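Local atomic coordinates of Low molecular weight protein-tyrosine-phosphatase PtpA (Staphylococcus aureus, PDB entry 3ROF), a protein that hydrolyses phosphotyrosine in proteins to tyrosine and phosphate, and probably acts as a secreted effector that counteracts host defences during infection. Residues S20-A25 / K61-H66; M27-K32 / N67-G72; N97-N102 / G107-L112. All blocks are in the same frame, centred on the assembly; numbering follows the deposited sequence.

Contact 1: S20-A25 / K61-H66; sequences SPMAEA and KILNKH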
ATOM      1  N   SER A  20       2.805  -3.015  -3.303  1.00  3.71           N
ATOM      2  CA  SER A  20       2.539  -1.751  -2.642  1.00  3.77           C
ATOM      3  C   SER A  20       2.751  -0.539  -3.552  1.00  4.22           C
ATOM      4  O   SER A  20       2.012   0.420  -3.397  1.00  3.83           O
ATOM      5  CB  SER A  20       3.267  -1.623  -1.303  1.00  4.30           C
ATOM      6  OG  SER A  20       4.684  -1.617  -1.413  1.00  4.59           O
ATOM      7  N   PRO A  21       3.701  -0.536  -4.515  1.00  4.01           N
ATOM      8  CA  PRO A  21       3.734   0.611  -5.411  1.00  3.80           C
ATOM      9  C   PRO A  21       2.465   0.684  -6.258  1.00  4.01           C
ATOM     10  O   PRO A  21       1.959   1.769  -6.554  1.00  4.39           O
ATOM     11  CB  PRO A  21       4.989   0.366  -6.285  1.00  5.06           C
ATOM     12  CG  PRO A  21       5.860  -0.485  -5.416  1.00  5.12           C
ATOM     13  CD  PRO A  21       4.879  -1.418  -4.713  1.00  3.87           C
ATOM     14  N   MET A  22       1.976  -0.475  -6.712  1.00  3.86           N
ATOM     15  CA  MET A  22       0.774  -0.449  -7.507  1.00  4.39           C
ATOM     16  C   MET A  22      -0.390   0.171  -6.718  1.00  3.82           C
ATOM     17  O   MET A  22      -1.131   1.030  -7.217  1.00  4.49           O
ATOM     18  CB  MET A  22       0.390  -1.861  -7.986  1.00  4.43           C
ATOM     19  CG  MET A  22      -0.631  -1.789  -9.062  1.00  4.79           C
ATOM     20  SD  MET A  22      -1.431  -3.355  -9.492  1.00  5.62           S
ATOM     21  CE  MET A  22      -0.046  -4.341 -10.044  1.00  7.18           C
ATOM     22  N   ALA A  23      -0.561  -0.297  -5.478  1.00  3.76           N
ATOM     23  CA  ALA A  23      -1.606   0.212  -4.629  1.00  4.17           C
ATOM     24  C   ALA A  23      -1.441   1.716  -4.350  1.00  3.95           C
ATOM     25  O   ALA A  23      -2.402   2.465  -4.365  1.00  4.20           O
ATOM     26  CB  ALA A  23      -1.681  -0.576  -3.330  1.00  3.97           C
ATOM     27  N   GLU A  24      -0.191   2.140  -4.060  1.00  3.75           N
ATOM     28  CA  GLU A  24       0.068   3.539  -3.784  1.00  4.14           C
ATOM     29  C   GLU A  24      -0.376   4.390  -4.952  1.00  4.57           C
ATOM     30  O   GLU A  24      -1.038   5.418  -4.775  1.00  4.19           O
ATOM     31  CB  GLU A  24       1.560   3.759  -3.506  1.00  4.87           C
ATOM     32  CG  GLU A  24       1.941   5.203  -3.421  1.00  5.62           C
ATOM     33  CD  GLU A  24       3.420   5.481  -3.273  1.00  5.92           C
ATOM     34  OE1 GLU A  24       4.244   4.564  -3.158  1.00  8.50           O
ATOM     35  OE2 GLU A  24       3.764   6.699  -3.333  1.00  8.10           O
ATOM     36  N   ALA A  25       0.047   4.016  -6.167  1.00  4.17           N
ATOM     37  CA  ALA A  25      -0.252   4.838  -7.331  1.00  5.11           C
ATOM     38  C   ALA A  25      -1.765   4.892  -7.600  1.00  4.44           C
ATOM     39  O   ALA A  25      -2.308   5.944  -7.924  1.00  4.96           O
ATOM     40  CB  ALA A  25       0.485   4.295  -8.533  1.00  6.56           C
ATOM     41  N   LYS A  61       3.848  -1.533 -16.191  1.00  6.13           N
ATOM     42  CA  LYS A  61       3.026  -1.773 -17.353  1.00  7.18           C
ATOM     43  C   LYS A  61       1.537  -1.620 -17.031  1.00  8.27           C
ATOM     44  O   LYS A  61       0.795  -1.045 -17.831  1.00  8.38           O
ATOM     45  CB  LYS A  61       3.290  -3.164 -17.928  1.00  8.67           C
ATOM     46  CG  LYS A  61       4.590  -3.256 -18.681  1.00 10.28           C
ATOM     47  CD  LYS A  61       4.871  -4.703 -19.138  1.00 16.22           C
ATOM     48  CE  LYS A  61       6.073  -4.781 -20.055  1.00 40.49           C
ATOM     49  NZ  LYS A  61       6.205  -6.173 -20.578  1.00 54.95           N
ATOM     50  N   ILE A  62       1.086  -2.160 -15.901  1.00  7.14           N
ATOM     51  CA  ILE A  62      -0.328  -2.045 -15.511  1.00  8.34           C
ATOM     52  C   ILE A  62      -0.686  -0.608 -15.273  1.00  6.84           C
ATOM     53  O   ILE A  62      -1.751  -0.168 -15.710  1.00  8.99           O
ATOM     54  CB  ILE A  62      -0.586  -2.763 -14.139  1.00 18.49           C
ATOM     55  CG1 ILE A  62      -0.616  -4.258 -14.320  1.00 19.10           C
ATOM     56  CG2 ILE A  62      -1.900  -2.277 -13.472  1.00 23.57           C
ATOM     57  CD1 ILE A  62      -1.894  -4.757 -14.970  1.00 31.32           C
ATOM     58  N   LEU A  63       0.175   0.127 -14.572  1.00  6.70           N
ATOM     59  CA  LEU A  63      -0.135   1.515 -14.313  1.00  7.42           C
ATOM     60  C   LEU A  63      -0.157   2.333 -15.611  1.00  9.27           C
ATOM     61  O   LEU A  63      -1.051   3.162 -15.824  1.00  8.94           O
ATOM     62  CB  LEU A  63       0.851   2.086 -13.302  1.00  7.15           C
ATOM     63  CG  LEU A  63       0.778   1.452 -11.900  1.00  5.66           C
ATOM     64  CD1 LEU A  63       1.890   2.040 -11.049  1.00  7.22           C
ATOM     65  CD2 LEU A  63      -0.599   1.617 -11.248  1.00  6.24           C
ATOM     66  N   ASN A  64       0.805   2.096 -16.490  1.00  7.89           N
ATOM     67  CA  ASN A  64       0.821   2.810 -17.772  1.00  7.95           C
ATOM     68  C   ASN A  64      -0.443   2.502 -18.581  1.00 10.64           C
ATOM     69  O   ASN A  64      -1.020   3.379 -19.202  1.00 13.77           O
ATOM     70  CB  ASN A  64       2.044   2.412 -18.588  1.00  9.71           C
ATOM     71  CG  ASN A  64       3.348   3.004 -18.040  1.00  9.22           C
ATOM     72  OD1 ASN A  64       3.329   3.991 -17.299  1.00 11.06           O
ATOM     73  ND2 ASN A  64       4.475   2.418 -18.418  1.00 10.02           N
ATOM     74  N   LYS A  65      -0.879   1.247 -18.570  1.00  9.68           N
ATOM     75  CA  LYS A  65      -2.015   0.792 -19.375  1.00 11.90           C
ATOM     76  C   LYS A  65      -3.263   1.552 -18.969  1.00 11.17           C
ATOM     77  O   LYS A  65      -4.131   1.808 -19.777  1.00 14.86           O
ATOM     78  CB  LYS A  65      -2.259  -0.706 -19.139  1.00 13.67           C
ATOM     79  CG  LYS A  65      -3.497  -1.251 -19.809  1.00 24.06           C
ATOM     80  CD  LYS A  65      -3.614  -2.753 -19.593  1.00 39.22           C
ATOM     81  CE  LYS A  65      -4.832  -3.323 -20.311  1.00 49.52           C
ATOM     82  NZ  LYS A  65      -4.823  -4.813 -20.344  1.00 62.65           N
ATOM     83  N   HIS A  66      -3.348   1.879 -17.677  1.00 10.87           N
ATOM     84  CA  HIS A  66      -4.526   2.548 -17.103  1.00 12.66           C
ATOM     85  C   HIS A  66      -4.305   4.051 -16.844  1.00 13.44           C
ATOM     86  O   HIS A  66      -5.105   4.706 -16.172  1.00 13.48           O
ATOM     87  CB  HIS A  66      -4.968   1.807 -15.841  1.00 11.99           C
ATOM     88  CG  HIS A  66      -5.427   0.418 -16.106  1.00 11.21           C
ATOM     89  ND1 HIS A  66      -6.625   0.138 -16.729  1.00 14.15           N
ATOM     90  CD2 HIS A  66      -4.853  -0.773 -15.840  1.00 13.58           C
ATOM     91  CE1 HIS A  66      -6.763  -1.173 -16.836  1.00 16.38           C
ATOM     92  NE2 HIS A  66      -5.691  -1.743 -16.314  1.00 13.08           N
TER

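Contact 2: M27-K32 / N67-G72; sequences MRQRLK and NIPFDG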
ATOM      1  N   MET A  27      -4.225   4.413  -5.425  0.66  4.49           N
ATOM      2  CA  MET A  27      -4.836   5.165  -4.340  0.66  4.64           C
ATOM      3  C   MET A  27      -4.648   6.671  -4.518  0.66  4.65           C
ATOM      4  O   MET A  27      -5.603   7.452  -4.378  0.66  5.12           O
ATOM      5  CB  MET A  27      -4.223   4.706  -3.008  0.66  5.76           C
ATOM      6  CG  MET A  27      -4.789   5.354  -1.761  0.66  6.24           C
ATOM      7  SD  MET A  27      -6.393   4.650  -1.374  0.66  7.77           S
ATOM      8  CE  MET A  27      -6.577   5.242   0.319  0.66 13.73           C
ATOM      9  N   ARG A  28      -3.408   7.073  -4.855  1.00  4.50           N
ATOM     10  CA  ARG A  28      -3.157   8.500  -5.063  1.00  4.77           C
ATOM     11  C   ARG A  28      -4.041   9.062  -6.173  1.00  4.93           C
ATOM     12  O   ARG A  28      -4.637  10.144  -6.030  1.00  6.03           O
ATOM     13  CB  ARG A  28      -1.682   8.729  -5.391  1.00  5.31           C
ATOM     14  CG  ARG A  28      -1.365  10.182  -5.699  1.00  7.70           C
ATOM     15  CD  ARG A  28       0.144  10.408  -5.899  1.00  9.08           C
ATOM     16  NE  ARG A  28       0.844  10.159  -4.645  1.00  8.35           N
ATOM     17  CZ  ARG A  28       1.691   9.162  -4.408  1.00  7.23           C
ATOM     18  NH1 ARG A  28       2.126   8.385  -5.376  1.00  7.29           N
ATOM     19  NH2 ARG A  28       2.109   8.967  -3.176  1.00  9.78           N
ATOM     20  N   GLN A  29      -4.139   8.353  -7.292  1.00  5.53           N
ATOM     21  CA  GLN A  29      -4.955   8.841  -8.382  1.00  5.54           C
ATOM     22  C   GLN A  29      -6.433   8.843  -8.006  1.00  5.40           C
ATOM     23  O   GLN A  29      -7.165   9.747  -8.392  1.00  6.36           O
ATOM     24  CB  GLN A  29      -4.703   8.009  -9.640  1.00  6.80           C
ATOM     25  CG  GLN A  29      -5.478   8.540 -10.833  1.00 10.09           C
ATOM     26  CD  GLN A  29      -4.991   9.928 -11.271  1.00 12.02           C
ATOM     27  OE1 GLN A  29      -3.792  10.220 -11.338  1.00 14.15           O
ATOM     28  NE2 GLN A  29      -5.946  10.789 -11.604  1.00 19.78           N
ATOM     29  N   ARG A  30      -6.876   7.819  -7.269  1.00  5.31           N
ATOM     30  CA  ARG A  30      -8.272   7.723  -6.903  1.00  4.82           C
ATOM     31  C   ARG A  30      -8.649   8.909  -6.001  1.00  4.92           C
ATOM     32  O   ARG A  30      -9.749   9.473  -6.167  1.00  5.81           O
ATOM     33  CB  ARG A  30      -8.562   6.375  -6.221  1.00  5.09           C
ATOM     34  CG  ARG A  30     -10.049   6.182  -5.972  1.00  5.31           C
ATOM     35  CD  ARG A  30     -10.816   6.270  -7.264  1.00  5.77           C
ATOM     36  NE  ARG A  30     -12.198   5.836  -7.126  1.00  6.90           N
ATOM     37  CZ  ARG A  30     -12.996   5.723  -8.174  1.00  6.63           C
ATOM     38  NH1 ARG A  30     -12.568   6.107  -9.364  1.00  8.19           N
ATOM     39  NH2 ARG A  30     -14.216   5.242  -8.014  1.00  7.42           N
ATOM     40  N   LEU A  31      -7.794   9.228  -5.038  1.00  4.99           N
ATOM     41  CA  LEU A  31      -8.075  10.355  -4.176  1.00  5.67           C
ATOM     42  C   LEU A  31      -8.171  11.648  -4.974  1.00  6.25           C
ATOM     43  O   LEU A  31      -9.031  12.495  -4.723  1.00  8.00           O
ATOM     44  CB  LEU A  31      -6.969  10.484  -3.145  1.00  6.15           C
ATOM     45  CG  LEU A  31      -6.945   9.383  -2.091  1.00  4.86           C
ATOM     46  CD1 LEU A  31      -5.605   9.249  -1.384  1.00  5.45           C
ATOM     47  CD2 LEU A  31      -8.074   9.564  -1.062  1.00  6.12           C
ATOM     48  N   LYS A  32      -7.285  11.820  -5.952  1.00  6.78           N
ATOM     49  CA  LYS A  32      -7.336  12.980  -6.821  0.56  8.38           C
ATOM     50  C   LYS A  32      -8.679  13.037  -7.562  1.00  7.32           C
ATOM     51  O   LYS A  32      -9.359  14.068  -7.606  1.00  9.28           O
ATOM     52  CB  LYS A  32      -6.169  12.923  -7.796  0.56  8.67           C
ATOM     53  CG  LYS A  32      -6.052  14.108  -8.684  0.56 12.10           C
ATOM     54  CD  LYS A  32      -4.880  13.979  -9.651  0.56 23.09           C
ATOM     55  CE  LYS A  32      -4.768  15.223 -10.536  0.56 36.01           C
ATOM     56  NZ  LYS A  32      -3.606  15.147 -11.467  0.56 48.57           N
ATOM     57  N   ASN A  67      -3.211   4.584 -17.385  1.00 11.93           N
ATOM     58  CA  ASN A  67      -2.908   6.001 -17.268  1.00 11.57           C
ATOM     59  C   ASN A  67      -2.856   6.479 -15.816  1.00 12.39           C
ATOM     60  O   ASN A  67      -3.413   7.525 -15.449  1.00 15.67           O
ATOM     61  CB  ASN A  67      -3.932   6.811 -18.054  1.00 21.76           C
ATOM     62  CG  ASN A  67      -3.849   6.520 -19.531  1.00 23.70           C
ATOM     63  OD1 ASN A  67      -2.779   6.593 -20.114  1.00 21.59           O
ATOM     64  ND2 ASN A  67      -4.963   6.124 -20.127  1.00 37.78           N
ATOM     65  N   ILE A  68      -2.129   5.723 -15.006  1.00  9.37           N
ATOM     66  CA  ILE A  68      -1.959   6.040 -13.595  1.00  8.64           C
ATOM     67  C   ILE A  68      -0.488   6.443 -13.398  1.00  8.08           C
ATOM     68  O   ILE A  68       0.400   5.627 -13.582  1.00  8.75           O
ATOM     69  CB  ILE A  68      -2.336   4.846 -12.695  1.00  6.96           C
ATOM     70  CG1 ILE A  68      -3.782   4.431 -12.948  1.00  9.86           C
ATOM     71  CG2 ILE A  68      -2.098   5.191 -11.243  1.00  8.61           C
ATOM     72  CD1 ILE A  68      -4.123   3.107 -12.300  1.00 11.80           C
ATOM     73  N   PRO A  69      -0.206   7.686 -13.001  1.00  8.48           N
ATOM     74  CA  PRO A  69       1.197   8.087 -12.825  1.00  8.83           C
ATOM     75  C   PRO A  69       1.870   7.499 -11.600  1.00  8.33           C
ATOM     76  O   PRO A  69       1.237   7.209 -10.570  1.00  8.85           O
ATOM     77  CB  PRO A  69       1.127   9.615 -12.719  1.00 12.87           C
ATOM     78  CG  PRO A  69      -0.234   9.909 -12.313  1.00 17.35           C
ATOM     79  CD  PRO A  69      -1.137   8.790 -12.732  1.00 10.73           C
ATOM     80  N   PHE A  70       3.168   7.266 -11.733  1.00  7.28           N
ATOM     81  CA  PHE A  70       3.987   6.795 -10.623  1.00  6.45           C
ATOM     82  C   PHE A  70       5.323   7.551 -10.555  1.00  8.42           C
ATOM     83  O   PHE A  70       6.295   7.058 -10.012  1.00  7.90           O
ATOM     84  CB  PHE A  70       4.201   5.270 -10.666  1.00  6.73           C
ATOM     85  CG  PHE A  70       4.765   4.766 -11.943  1.00  7.79           C
ATOM     86  CD1 PHE A  70       6.119   4.565 -12.095  1.00 10.58           C
ATOM     87  CD2 PHE A  70       3.941   4.427 -12.978  1.00  8.72           C
ATOM     88  CE1 PHE A  70       6.653   4.084 -13.304  1.00 13.10           C
ATOM     89  CE2 PHE A  70       4.456   3.933 -14.173  1.00 12.10           C
ATOM     90  CZ  PHE A  70       5.813   3.768 -14.336  1.00 14.74           C
ATOM     91  N   ASP A  71       5.338   8.797 -11.055  1.00 10.20           N
ATOM     92  CA  ASP A  71       6.545   9.627 -11.067  1.00 10.48           C
ATOM     93  C   ASP A  71       7.172   9.713  -9.696  1.00 12.83           C
ATOM     94  O   ASP A  71       6.498  10.016  -8.721  1.00 16.39           O
ATOM     95  CB  ASP A  71       6.187  11.023 -11.534  1.00 17.28           C
ATOM     96  CG  ASP A  71       5.620  10.994 -12.885  1.00 18.63           C
ATOM     97  OD1 ASP A  71       6.426  11.146 -13.818  1.00 22.82           O
ATOM     98  OD2 ASP A  71       4.415  10.708 -13.003  1.00 21.09           O
ATOM     99  N   GLY A  72       8.473   9.422  -9.622  1.00 12.82           N
ATOM    100  CA  GLY A  72       9.221   9.600  -8.395  1.00 14.62           C
ATOM    101  C   GLY A  72       9.086   8.452  -7.407  1.00 13.03           C
ATOM    102  O   GLY A  72       9.759   8.453  -6.384  1.00 16.65           O
TER
HETATM  103  O   HOH W   1       2.150   8.896  -8.178  1.00 14.21           O

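Contact 3: N97-N102 / G107-L112; sequences NIKSIN and GQLFKL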
ATOM      1  N   ASN A  97       5.914  -9.431   9.715  1.00  7.09           N
ATOM      2  CA  ASN A  97       7.227  -8.792   9.664  1.00  7.39           C
ATOM      3  C   ASN A  97       7.144  -7.312  10.112  1.00  8.09           C
ATOM      4  O   ASN A  97       8.048  -6.822  10.787  1.00  7.08           O
ATOM      5  CB  ASN A  97       7.856  -8.873   8.266  1.00  7.07           C
ATOM      6  CG  ASN A  97       8.141 -10.304   7.765  1.00  7.63           C
ATOM      7  OD1 ASN A  97       8.366 -10.474   6.567  1.00  7.68           O
ATOM      8  ND2 ASN A  97       8.087 -11.303   8.623  1.00  9.35           N
ATOM      9  N   ILE A  98       6.088  -6.598   9.720  1.00  6.64           N
ATOM     10  CA  ILE A  98       5.876  -5.231  10.202  1.00  7.53           C
ATOM     11  C   ILE A  98       5.911  -5.219  11.730  1.00  7.51           C
ATOM     12  O   ILE A  98       6.559  -4.348  12.331  1.00  8.26           O
ATOM     13  CB  ILE A  98       4.549  -4.682   9.689  1.00  7.35           C
ATOM     14  CG1 ILE A  98       4.655  -4.392   8.196  1.00  6.65           C
ATOM     15  CG2 ILE A  98       4.162  -3.433  10.443  1.00  9.22           C
ATOM     16  CD1 ILE A  98       3.306  -4.204   7.519  1.00  7.61           C
ATOM     17  N   LYS A  99       5.162  -6.108  12.372  1.00  8.36           N
ATOM     18  CA  LYS A  99       5.041  -6.071  13.820  1.00  8.97           C
ATOM     19  C   LYS A  99       6.347  -6.448  14.502  1.00  8.41           C
ATOM     20  O   LYS A  99       6.642  -5.958  15.588  1.00 10.75           O
ATOM     21  CB  LYS A  99       3.915  -6.974  14.313  1.00 11.47           C
ATOM     22  CG  LYS A  99       2.545  -6.529  13.850  1.00 16.46           C
ATOM     23  CD  LYS A  99       1.433  -7.313  14.529  1.00 37.50           C
ATOM     24  CE  LYS A  99       1.298  -8.726  13.992  1.00 51.02           C
ATOM     25  NZ  LYS A  99       0.147  -9.449  14.617  1.00 65.00           N
ATOM     26  N   SER A 100       7.135  -7.309  13.869  1.00  9.41           N
ATOM     27  CA  SER A 100       8.468  -7.652  14.388  1.00 10.10           C
ATOM     28  C   SER A 100       9.471  -6.507  14.238  1.00  8.97           C
ATOM     29  O   SER A 100      10.292  -6.261  15.118  1.00 11.16           O
ATOM     30  CB  SER A 100       9.012  -8.868  13.649  1.00 11.91           C
ATOM     31  OG  SER A 100       8.240 -10.012  13.921  1.00 21.29           O
ATOM     32  N   ILE A 101       9.411  -5.826  13.087  1.00  8.60           N
ATOM     33  CA  ILE A 101      10.312  -4.705  12.802  1.00  9.09           C
ATOM     34  C   ILE A 101      10.023  -3.515  13.722  1.00  9.39           C
ATOM     35  O   ILE A 101      10.949  -2.913  14.262  1.00 11.35           O
ATOM     36  CB  ILE A 101      10.276  -4.285  11.314  1.00  8.69           C
ATOM     37  CG1 ILE A 101      10.840  -5.396  10.418  1.00  8.58           C
ATOM     38  CG2 ILE A 101      11.031  -2.984  11.111  1.00  8.83           C
ATOM     39  CD1 ILE A 101      10.409  -5.246   8.974  1.00  7.64           C
ATOM     40  N   ASN A 102       8.750  -3.168  13.865  1.00 10.18           N
ATOM     41  CA  ASN A 102       8.351  -2.095  14.764  1.00  9.95           C
ATOM     42  C   ASN A 102       7.234  -2.553  15.713  1.00 10.80           C
ATOM     43  O   ASN A 102       6.043  -2.364  15.460  1.00 12.21           O
ATOM     44  CB  ASN A 102       7.928  -0.835  14.006  1.00 12.49           C
ATOM     45  CG  ASN A 102       7.710   0.350  14.960  1.00 12.45           C
ATOM     46  OD1 ASN A 102       7.985   0.244  16.156  1.00 14.66           O
ATOM     47  ND2 ASN A 102       7.249   1.456  14.453  1.00 14.37           N
ATOM     48  N   GLY A 107       0.024   3.252  14.523  1.00 11.14           N
ATOM     49  CA  GLY A 107      -1.016   3.332  13.515  1.00  9.31           C
ATOM     50  C   GLY A 107      -1.854   2.076  13.454  1.00 11.13           C
ATOM     51  O   GLY A 107      -1.497   1.050  14.029  1.00 14.60           O
ATOM     52  N   GLN A 108      -2.940   2.146  12.700  1.00  8.04           N
ATOM     53  CA  GLN A 108      -3.857   1.023  12.498  1.00  8.56           C
ATOM     54  C   GLN A 108      -3.340   0.158  11.357  1.00  8.35           C
ATOM     55  O   GLN A 108      -3.144   0.639  10.251  1.00  9.15           O
ATOM     56  CB  GLN A 108      -5.225   1.549  12.152  1.00  8.87           C
ATOM     57  CG  GLN A 108      -5.806   2.372  13.291  1.00 11.65           C
ATOM     58  CD  GLN A 108      -7.104   2.991  12.930  1.00 12.02           C
ATOM     59  OE1 GLN A 108      -8.016   2.285  12.519  1.00 22.58           O
ATOM     60  NE2 GLN A 108      -7.217   4.302  13.075  1.00 15.38           N
ATOM     61  N   LEU A 109      -3.197  -1.124  11.642  1.00  8.75           N
ATOM     62  CA  LEU A 109      -2.631  -2.075  10.682  1.00  8.40           C
ATOM     63  C   LEU A 109      -3.727  -3.013  10.183  1.00  7.99           C
ATOM     64  O   LEU A 109      -4.409  -3.668  10.973  1.00 10.78           O
ATOM     65  CB  LEU A 109      -1.527  -2.860  11.383  1.00  9.49           C
ATOM     66  CG  LEU A 109      -0.841  -3.989  10.601  1.00  9.87           C
ATOM     67  CD1 LEU A 109      -0.202  -3.506   9.329  1.00  9.72           C
ATOM     68  CD2 LEU A 109       0.167  -4.656  11.484  1.00 13.73           C
ATOM     69  N   PHE A 110      -3.880  -3.081   8.864  1.00  6.91           N
ATOM     70  CA  PHE A 110      -4.900  -3.901   8.188  1.00  7.16           C
ATOM     71  C   PHE A 110      -4.223  -4.656   7.063  1.00  6.61           C
ATOM     72  O   PHE A 110      -3.155  -4.259   6.616  1.00  8.12           O
ATOM     73  CB  PHE A 110      -5.973  -3.030   7.558  1.00  8.47           C
ATOM     74  CG  PHE A 110      -6.725  -2.216   8.527  1.00 11.08           C
ATOM     75  CD1 PHE A 110      -7.741  -2.789   9.267  1.00 21.74           C
ATOM     76  CD2 PHE A 110      -6.512  -0.866   8.671  1.00 12.64           C
ATOM     77  CE1 PHE A 110      -8.488  -2.036  10.161  1.00 25.95           C
ATOM     78  CE2 PHE A 110      -7.273  -0.101   9.592  1.00 15.07           C
ATOM     79  CZ  PHE A 110      -8.247  -0.701  10.310  1.00 21.97           C
ATOM     80  N   LYS A 111      -4.888  -5.692   6.545  1.00  6.66           N
ATOM     81  CA  LYS A 111      -4.597  -6.240   5.224  1.00  6.72           C
ATOM     82  C   LYS A 111      -5.507  -5.576   4.206  1.00  6.31           C
ATOM     83  O   LYS A 111      -6.658  -5.293   4.484  1.00  6.29           O
ATOM     84  CB  LYS A 111      -4.806  -7.744   5.188  1.00  7.30           C
ATOM     85  CG  LYS A 111      -3.786  -8.512   5.973  1.00 12.38           C
ATOM     86  CD  LYS A 111      -4.107 -10.064   5.844  1.00 17.80           C
ATOM     87  CE  LYS A 111      -3.199 -10.952   6.645  1.00 14.55           C
ATOM     88  NZ  LYS A 111      -3.693 -12.330   6.456  1.00 13.21           N
ATOM     89  N   LEU A 112      -4.974  -5.360   3.000  1.00  5.28           N
ATOM     90  CA  LEU A 112      -5.714  -4.748   1.908  1.00  5.79           C
ATOM     91  C   LEU A 112      -7.080  -5.380   1.734  1.00  5.16           C
ATOM     92  O   LEU A 112      -8.098  -4.666   1.564  1.00  5.54           O
ATOM     93  CB  LEU A 112      -4.928  -4.854   0.626  1.00  5.82           C
ATOM     94  CG  LEU A 112      -5.604  -4.242  -0.614  1.00  6.03           C
ATOM     95  CD1 LEU A 112      -5.579  -2.747  -0.570  1.00  9.91           C
ATOM     96  CD2 LEU A 112      -4.952  -4.727  -1.896  1.00 10.58           C
TER

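Contact 1: S20-A25 / K61-H66
Helices 20-25 and 61-65 run nearly parallel, their axes 20° apart and 10.6 Å from each other at closest approach, with M22 and L63 as the nearest pair of backbone positions. L63 bridges most of that distance. Both of its methyl groups end on the side chain of A25: CD1 lies 3.7 Å from A25 CB, and CD2 is only slightly farther from the same methyl. CD2 also meets the shaft of M22, 4.0 Å from M22 CG, so the fork of the leucine fits against two residues one turn apart on the other helix. Alanine suits this place because its short side chain leaves the branched leucine close to the helix backbone. M22 reaches across by a different route. Its CG stands anti to the backbone N (chi1 -166°) and the chain stays extended through chi2, which carries SD outward to within 4.1 Å of I62 CG2. Unbranched and flexible, methionine can lie against L63 with its middle and I62 with its sulfur. V135 and Y136 of helix 132-153 also touch M22, and F132 and Y136 touch I62, so a third helix closes over this end of the contact. The first turn of helix 19-33 follows the P-loop, the family's CX5R motif from C13 to R19; R19, assigned to the active site by similarity, has its side chain about 6 Å from that of M22. With no hydrogen bond or charge pair across it, the contact rests on van der Waals packing and the burial of apolar surface.

Contact 2: M27-K32 / N67-G72
Q29 meets the loop with both ends of its side chain: CB lies 4.2 Å from I68 CG2, and the amide oxygen OE1 comes to 3.3 Å from P69 CD. The Q29 chain crosses the proline ring at about a right angle, with OE1 directed at its CD and CG corner. CD, bonded to the proline nitrogen, is slightly polarised, which makes it a tolerable neighbour for an amide oxygen, although no hydrogen bond forms here. CG of Q29 leaves anti to the backbone N (chi1 -177°), and a bend at chi2 of 66° turns the amide along its own helix toward the C-terminal end. There NE2 is hydrogen-bonded to D33 OD1, one turn on, and this bond helps to set the direction of OE1. Beside the glutamine, a water joins the two segments: it accepts from R28 NH1 at 2.8 Å and donates to P69 O at 3.1 Å. R28 is positioned by a salt bridge from NH2 to E24 on the preceding turn. On the loop side, I68 is the last residue of the Schellman motif that ends helix 57-65, and P69 comes next. N67, the C-prime residue, takes positive phi (56°), which asparagine accepts more readily than most residues, and the turn brings I68 N to L63 O. I68 also touches the L63 side chain, the hydrophobic interaction that usually accompanies this motif. At this surface contact R28 and the backbone carbonyl of P69 meet through water, while Q29 gives a methylene and its amide oxygen; the join is partly apolar and partly solvent-mediated.

Contact 3: N97-N102 / G107-L112
With chi1 at 176°, CG of L109 stands anti to the backbone N, and the leucine fork is carried from the strand to the helix, one methyl for each partner. On the helix, I98 has CG1 beside the backbone N and an extended chi2 of 164°, which sends CD1 forward to meet L109 CD1 at 4.0 Å. Isoleucine, branched at CB and wholly apolar, suits the buried position of I98. K99 offers its aliphatic stem instead: CG is 3.8 Å from L109 CD2. Lysine suits this exposed position because its methylenes can pack while its ammonium belongs to the exposed surface. The contact lies within the beta-alpha-beta unit of strand 86-89, helix 92-101 and strand 108-111, where the helix packs on the parallel sheet and L109 reaches the helix from the outermost strand. I87 of the neighbouring strand touches both I98 and L109, and V95 of the helix also touches L109. I98 reaches farther in, to V12 of strand 7-13, whereas L109 and K99 lie nearer the border of the sheet.

Overall arrangement
Contacts 1 and 2 share helix 19-33 and lie about 8 Å apart, centre to centre; they meet through L63 and I68, where the end of helix 57-65 passes into the loop. Contact 1 is buried and wholly apolar, whereas contact 2 lies at the surface and adds an amide oxygen and a bridging water to its packing. Contact 3 stands on the opposite side of the chain's centre, about 22 Å from contact 1, and touches neither of the others. It is partly buried and apolar, like contact 1, but seats a helix on a sheet strand close in sequence, while contacts 1 and 2 join segments some 35 residues apart.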